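Local coordinates for protein rhamnosidase B (Bacillus sp., PDB 2OKX) that hydrolyses terminal alpha-L-rhamnosyl residues as a family 78 alpha-L-rhamnosidase, probably with inversion of configuration at the anomeric carbon, at residues 36-49 / 104-118. Sequence-based numbering, arbitrary orientation.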
loop_
_atom_site.group_PDB
_atom_site.type_symbol
_atom_site.label_atom_id
_atom_site.label_comp_id
_atom_site.label_asym_id
_atom_site.label_seq_id
_atom_site.Cartn_x
_atom_site.Cartn_y
_atom_site.Cartn_z
ATOM N N VAL A 36 -2.265 -33.586 -26.655
ATOM C CA VAL A 36 -1.146 -33.413 -25.739
ATOM C C VAL A 36 -1.430 -34.186 -24.453
ATOM O O VAL A 36 -2.465 -33.989 -23.814
ATOM C CB VAL A 36 -0.917 -31.916 -25.409
ATOM C CG1 VAL A 36 -2.215 -31.275 -24.942
ATOM C CG2 VAL A 36 0.156 -31.778 -24.341
ATOM N N GLU A 37 -0.510 -35.071 -24.086
ATOM C CA GLU A 37 -0.666 -35.885 -22.887
ATOM C C GLU A 37 -0.632 -35.049 -21.614
ATOM O O GLU A 37 -1.674 -34.750 -21.030
ATOM C CB GLU A 37 0.432 -36.953 -22.831
ATOM C CG GLU A 37 0.417 -37.917 -24.007
ATOM C CD GLU A 37 -0.830 -38.782 -24.046
ATOM O OE1 GLU A 37 -1.004 -39.528 -25.033
ATOM O OE2 GLU A 37 -1.635 -38.719 -23.091
ATOM N N GLY A 38 0.571 -34.680 -21.187
ATOM C CA GLY A 38 0.721 -33.886 -19.981
ATOM C C GLY A 38 0.078 -32.520 -20.107
ATOM O O GLY A 38 -0.475 -32.190 -21.160
ATOM N N PRO A 39 0.130 -31.700 -19.045
ATOM C CA PRO A 39 -0.461 -30.359 -19.066
ATOM C C PRO A 39 0.366 -29.371 -19.877
ATOM O O PRO A 39 1.596 -29.418 -19.864
ATOM C CB PRO A 39 -0.500 -29.986 -17.590
ATOM C CG PRO A 39 0.747 -30.619 -17.074
ATOM C CD PRO A 39 0.715 -31.990 -17.724
ATOM N N ALA A 40 -0.317 -28.487 -20.590
ATOM C CA ALA A 40 0.355 -27.474 -21.383
ATOM C C ALA A 40 0.599 -26.301 -20.440
ATOM O O ALA A 40 -0.333 -25.582 -20.078
ATOM C CB ALA A 40 -0.524 -27.048 -22.549
ATOM N N MET A 41 1.852 -26.126 -20.032
ATOM C CA MET A 41 2.215 -25.055 -19.116
ATOM C C MET A 41 2.757 -23.823 -19.835
ATOM O O MET A 41 3.508 -23.933 -20.807
ATOM C CB MET A 41 3.267 -25.547 -18.115
ATOM C CG MET A 41 2.831 -26.725 -17.256
ATOM S SD MET A 41 1.306 -26.394 -16.336
ATOM C CE MET A 41 1.911 -25.250 -15.074
ATOM N N LEU A 42 2.362 -22.652 -19.347
ATOM C CA LEU A 42 2.818 -21.387 -19.905
ATOM C C LEU A 42 3.562 -20.668 -18.785
ATOM O O LEU A 42 2.959 -20.228 -17.802
ATOM C CB LEU A 42 1.630 -20.550 -20.386
ATOM C CG LEU A 42 1.947 -19.320 -21.242
ATOM C CD1 LEU A 42 0.681 -18.826 -21.927
ATOM C CD2 LEU A 42 2.553 -18.222 -20.376
ATOM N N HIS A 43 4.880 -20.576 -18.936
ATOM C CA HIS A 43 5.745 -19.930 -17.956
ATOM C C HIS A 43 5.997 -18.506 -18.422
ATOM O O HIS A 43 6.376 -18.282 -19.570
ATOM C CB HIS A 43 7.057 -20.701 -17.858
ATOM C CG HIS A 43 6.870 -22.171 -17.645
ATOM N ND1 HIS A 43 6.515 -22.710 -16.426
ATOM C CD2 HIS A 43 6.982 -23.215 -18.501
ATOM C CE1 HIS A 43 6.419 -24.022 -16.539
ATOM N NE2 HIS A 43 6.698 -24.355 -17.788
ATOM N N ILE A 44 5.806 -17.542 -17.528
ATOM C CA ILE A 44 5.960 -16.147 -17.909
ATOM C C ILE A 44 6.315 -15.178 -16.785
ATOM O O ILE A 44 6.005 -15.405 -15.614
ATOM C CB ILE A 44 4.645 -15.647 -18.565
ATOM C CG1 ILE A 44 4.730 -14.155 -18.894
ATOM C CG2 ILE A 44 3.470 -15.905 -17.619
ATOM C CD1 ILE A 44 3.476 -13.611 -19.569
ATOM N N THR A 45 6.990 -14.101 -17.168
ATOM C CA THR A 45 7.345 -13.026 -16.255
ATOM C C THR A 45 7.560 -11.806 -17.136
ATOM O O THR A 45 7.714 -11.932 -18.350
ATOM C CB THR A 45 8.613 -13.324 -15.421
ATOM O OG1 THR A 45 8.725 -12.342 -14.381
ATOM C CG2 THR A 45 9.866 -13.270 -16.283
ATOM N N ALA A 46 7.534 -10.623 -16.540
ATOM C CA ALA A 46 7.718 -9.408 -17.309
ATOM C C ALA A 46 8.200 -8.274 -16.424
ATOM O O ALA A 46 8.230 -8.391 -15.200
ATOM C CB ALA A 46 6.416 -9.017 -17.986
ATOM N N ASP A 47 8.590 -7.181 -17.063
ATOM C CA ASP A 47 9.071 -5.992 -16.375
ATOM C C ASP A 47 8.294 -4.843 -17.012
ATOM O O ASP A 47 8.478 -4.578 -18.199
ATOM C CB ASP A 47 10.575 -5.816 -16.628
ATOM C CG ASP A 47 11.169 -4.672 -15.832
ATOM O OD1 ASP A 47 10.517 -3.613 -15.756
ATOM O OD2 ASP A 47 12.285 -4.826 -15.293
ATOM N N SER A 48 7.465 -4.129 -16.246
ATOM C CA SER A 48 7.263 -4.332 -14.810
ATOM C C SER A 48 6.164 -5.326 -14.415
ATOM O O SER A 48 6.338 -6.110 -13.477
ATOM C CB SER A 48 6.951 -2.985 -14.154
ATOM O OG SER A 48 7.825 -1.974 -14.617
ATOM N N ARG A 49 5.031 -5.263 -15.107
ATOM C CA ARG A 49 3.894 -6.147 -14.827
ATOM C C ARG A 49 3.215 -6.570 -16.135
ATOM O O ARG A 49 3.398 -5.925 -17.167
ATOM C CB ARG A 49 2.875 -5.420 -13.941
ATOM C CG ARG A 49 3.413 -4.938 -12.595
ATOM C CD ARG A 49 3.701 -6.095 -11.656
ATOM N NE ARG A 49 4.038 -5.642 -10.309
ATOM C CZ ARG A 49 5.269 -5.587 -9.810
ATOM N NH1 ARG A 49 6.312 -5.962 -10.543
ATOM N NH2 ARG A 49 5.458 -5.159 -8.568
ATOM N N TYR A 104 8.936 -2.216 -6.783
ATOM C CA TYR A 104 9.535 -2.453 -8.087
ATOM C C TYR A 104 10.830 -1.663 -8.232
ATOM O O TYR A 104 10.875 -0.473 -7.930
ATOM C CB TYR A 104 8.560 -2.046 -9.201
ATOM C CG TYR A 104 9.206 -1.966 -10.570
ATOM C CD1 TYR A 104 9.616 -0.742 -11.100
ATOM C CD2 TYR A 104 9.453 -3.121 -11.311
ATOM C CE1 TYR A 104 10.267 -0.668 -12.340
ATOM C CE2 TYR A 104 10.100 -3.063 -12.549
ATOM C CZ TYR A 104 10.504 -1.834 -13.055
ATOM O OH TYR A 104 11.150 -1.781 -14.268
ATOM N N LEU A 105 11.887 -2.337 -8.678
ATOM C CA LEU A 105 13.172 -1.675 -8.892
ATOM C C LEU A 105 13.368 -1.568 -10.399
ATOM O O LEU A 105 13.322 -2.573 -11.112
ATOM C CB LEU A 105 14.316 -2.473 -8.254
ATOM C CG LEU A 105 14.409 -2.404 -6.722
ATOM C CD1 LEU A 105 13.312 -3.256 -6.084
ATOM C CD2 LEU A 105 15.775 -2.902 -6.279
ATOM N N ARG A 106 13.570 -0.348 -10.880
ATOM C CA ARG A 106 13.738 -0.111 -12.309
ATOM C C ARG A 106 14.721 -1.060 -12.987
ATOM O O ARG A 106 15.860 -1.227 -12.543
ATOM C CB ARG A 106 14.183 1.329 -12.572
ATOM C CG ARG A 106 14.044 1.729 -14.035
ATOM C CD ARG A 106 14.727 3.042 -14.366
ATOM N NE ARG A 106 14.439 3.439 -15.742
ATOM C CZ ARG A 106 14.937 4.517 -16.336
ATOM N NH1 ARG A 106 15.763 5.321 -15.677
ATOM N NH2 ARG A 106 14.596 4.800 -17.587
ATOM N N GLY A 107 14.252 -1.691 -14.058
ATOM C CA GLY A 107 15.078 -2.591 -14.839
ATOM C C GLY A 107 14.973 -2.073 -16.263
ATOM O O GLY A 107 15.555 -1.046 -16.601
ATOM N N ARG A 108 14.208 -2.770 -17.092
ATOM C CA ARG A 108 13.997 -2.360 -18.471
ATOM C C ARG A 108 12.768 -3.098 -18.984
ATOM O O ARG A 108 12.439 -4.177 -18.489
ATOM C CB ARG A 108 15.223 -2.690 -19.335
ATOM C CG ARG A 108 15.561 -4.166 -19.434
ATOM C CD ARG A 108 16.800 -4.399 -20.303
ATOM N NE ARG A 108 16.611 -3.942 -21.680
ATOM C CZ ARG A 108 17.540 -4.021 -22.632
ATOM N NH1 ARG A 108 17.280 -3.580 -23.854
ATOM N NH2 ARG A 108 18.732 -4.538 -22.362
ATOM N N GLY A 109 12.081 -2.504 -19.956
ATOM C CA GLY A 109 10.897 -3.135 -20.506
ATOM C C GLY A 109 11.218 -4.527 -21.008
ATOM O O GLY A 109 12.259 -4.741 -21.625
ATOM N N GLY A 110 10.338 -5.486 -20.746
ATOM C CA GLY A 110 10.607 -6.829 -21.209
ATOM C C GLY A 110 9.548 -7.866 -20.904
ATOM O O GLY A 110 8.813 -7.771 -19.920
ATOM N N LEU A 111 9.485 -8.866 -21.774
ATOM C CA LEU A 111 8.550 -9.968 -21.645
ATOM C C LEU A 111 9.230 -11.259 -22.074
ATOM O O LEU A 111 9.920 -11.297 -23.093
ATOM C CB LEU A 111 7.328 -9.747 -22.531
ATOM C CG LEU A 111 6.432 -10.983 -22.693
ATOM C CD1 LEU A 111 5.773 -11.321 -21.363
ATOM C CD2 LEU A 111 5.378 -10.720 -23.760
ATOM N N ILE A 112 9.047 -12.308 -21.284
ATOM C CA ILE A 112 9.597 -13.611 -21.611
ATOM C C ILE A 112 8.529 -14.644 -21.257
ATOM O O ILE A 112 8.048 -14.694 -20.121
ATOM C CB ILE A 112 10.915 -13.895 -20.843
ATOM C CG1 ILE A 112 11.516 -15.215 -21.329
ATOM C CG2 ILE A 112 10.664 -13.927 -19.343
ATOM C CD1 ILE A 112 12.923 -15.467 -20.838
ATOM N N ALA A 113 8.138 -15.443 -22.245
ATOM C CA ALA A 113 7.112 -16.457 -22.047
ATOM C C ALA A 113 7.379 -17.682 -22.902
ATOM O O ALA A 113 7.898 -17.579 -24.013
ATOM C CB ALA A 113 5.741 -15.881 -22.375
ATOM N N GLU A 114 7.009 -18.844 -22.382
ATOM C CA GLU A 114 7.221 -20.090 -23.098
ATOM C C GLU A 114 6.139 -21.105 -22.750
ATOM O O GLU A 114 5.819 -21.300 -21.576
ATOM C CB GLU A 114 8.593 -20.659 -22.734
ATOM C CG GLU A 114 9.032 -21.845 -23.574
ATOM C CD GLU A 114 10.302 -22.479 -23.045
ATOM O OE1 GLU A 114 11.224 -21.727 -22.670
ATOM O OE2 GLU A 114 10.383 -23.725 -23.012
ATOM N N ILE A 115 5.573 -21.737 -23.774
ATOM C CA ILE A 115 4.551 -22.755 -23.576
ATOM C C ILE A 115 5.227 -24.105 -23.763
ATOM O O ILE A 115 5.844 -24.359 -24.797
ATOM C CB ILE A 115 3.400 -22.619 -24.590
ATOM C CG1 ILE A 115 2.668 -21.296 -24.366
ATOM C CG2 ILE A 115 2.437 -23.790 -24.443
ATOM C CD1 ILE A 115 1.497 -21.080 -25.294
ATOM N N GLU A 116 5.116 -24.961 -22.755
ATOM C CA GLU A 116 5.736 -26.275 -22.799
ATOM C C GLU A 116 4.734 -27.377 -22.491
ATOM O O GLU A 116 3.865 -27.223 -21.631
ATOM C CB GLU A 116 6.896 -26.330 -21.799
ATOM C CG GLU A 116 7.594 -27.678 -21.706
ATOM C CD GLU A 116 8.801 -27.650 -20.781
ATOM O OE1 GLU A 116 8.632 -27.355 -19.577
ATOM O OE2 GLU A 116 9.923 -27.922 -21.258
ATOM N N ALA A 117 4.866 -28.489 -23.203
ATOM C CA ALA A 117 3.987 -29.633 -23.018
ATOM C C ALA A 117 4.710 -30.903 -23.441
ATOM O O ALA A 117 5.248 -30.985 -24.549
ATOM C CB ALA A 117 2.720 -29.455 -23.837
ATOM N N ASP A 118 4.730 -31.888 -22.550
ATOM C CA ASP A 118 5.383 -33.158 -22.835
ATOM C C ASP A 118 6.862 -32.939 -23.138
ATOM O O ASP A 118 7.416 -33.536 -24.063
ATOM C CB ASP A 118 4.692 -33.838 -24.022
ATOM C CG ASP A 118 3.226 -34.131 -23.749
ATOM O OD1 ASP A 118 2.484 -34.440 -24.705
ATOM O OD2 ASP A 118 2.817 -34.058 -22.572
HETATM O O HOH W 1 3.067 -31.768 -20.421
HETATM O O HOH W 2 6.417 -27.039 -18.448
HETATM O O HOH W 3 13.302 -4.767 -12.829
#
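D47 and Y104 meet where two neighbouring antiparallel strands, 41-47 and 110-117, run out into loops. The pair lies in a five-stranded sheet of the N-terminal domain and illustrates a strand pair whose middle is joined by backbone bonds, from M41 with E116 to D47 with G110, and whose two ends carry side-chain bonds. D47 OD1 reaches the edge of the tyrosine ring and accepts a hydrogen bond from Y104 OH; at 2.4 Å the separation is very short and its exact length doubtful. Carboxylate and ring planes are almost perpendicular, 89° apart. With CG of D47 anti to its own nitrogen (chi1 -174°), the carboxylate extends past the last bridge into the 104-109 loop, where its OD2 takes a weak bond from R108 N and bonds from water 3 and W187 NE1. The next residue, S48, follows a cis peptide and covers one face of the same ring: its CB makes a CH-pi contact 3.9 Å from the centroid of Y104. S48 and R49 together oppose L95 in a classic beta bulge, at the point where the chain leaves this sheet for strand 49-54 of the larger seven-stranded one.

On the face carrying L42, I44 and A46, directed toward strand 87-96 of that sheet, I44 CD1 meets L111 CD1 at 3.7 Å and L42 CG rests on I115 CG1 at 3.8 Å. The other face is more polar. Water 2 sits in the plane of the H43 ring and links NE2 to E116 OE1, while H43 ND1 is hydrogen-bonded to S75 OG. At the far end the D118 carboxylate grips two successive amides through syn lone pairs, OD1 receiving E37 N at 3.1 Å and OD2 receiving G38 N at 2.7 Å.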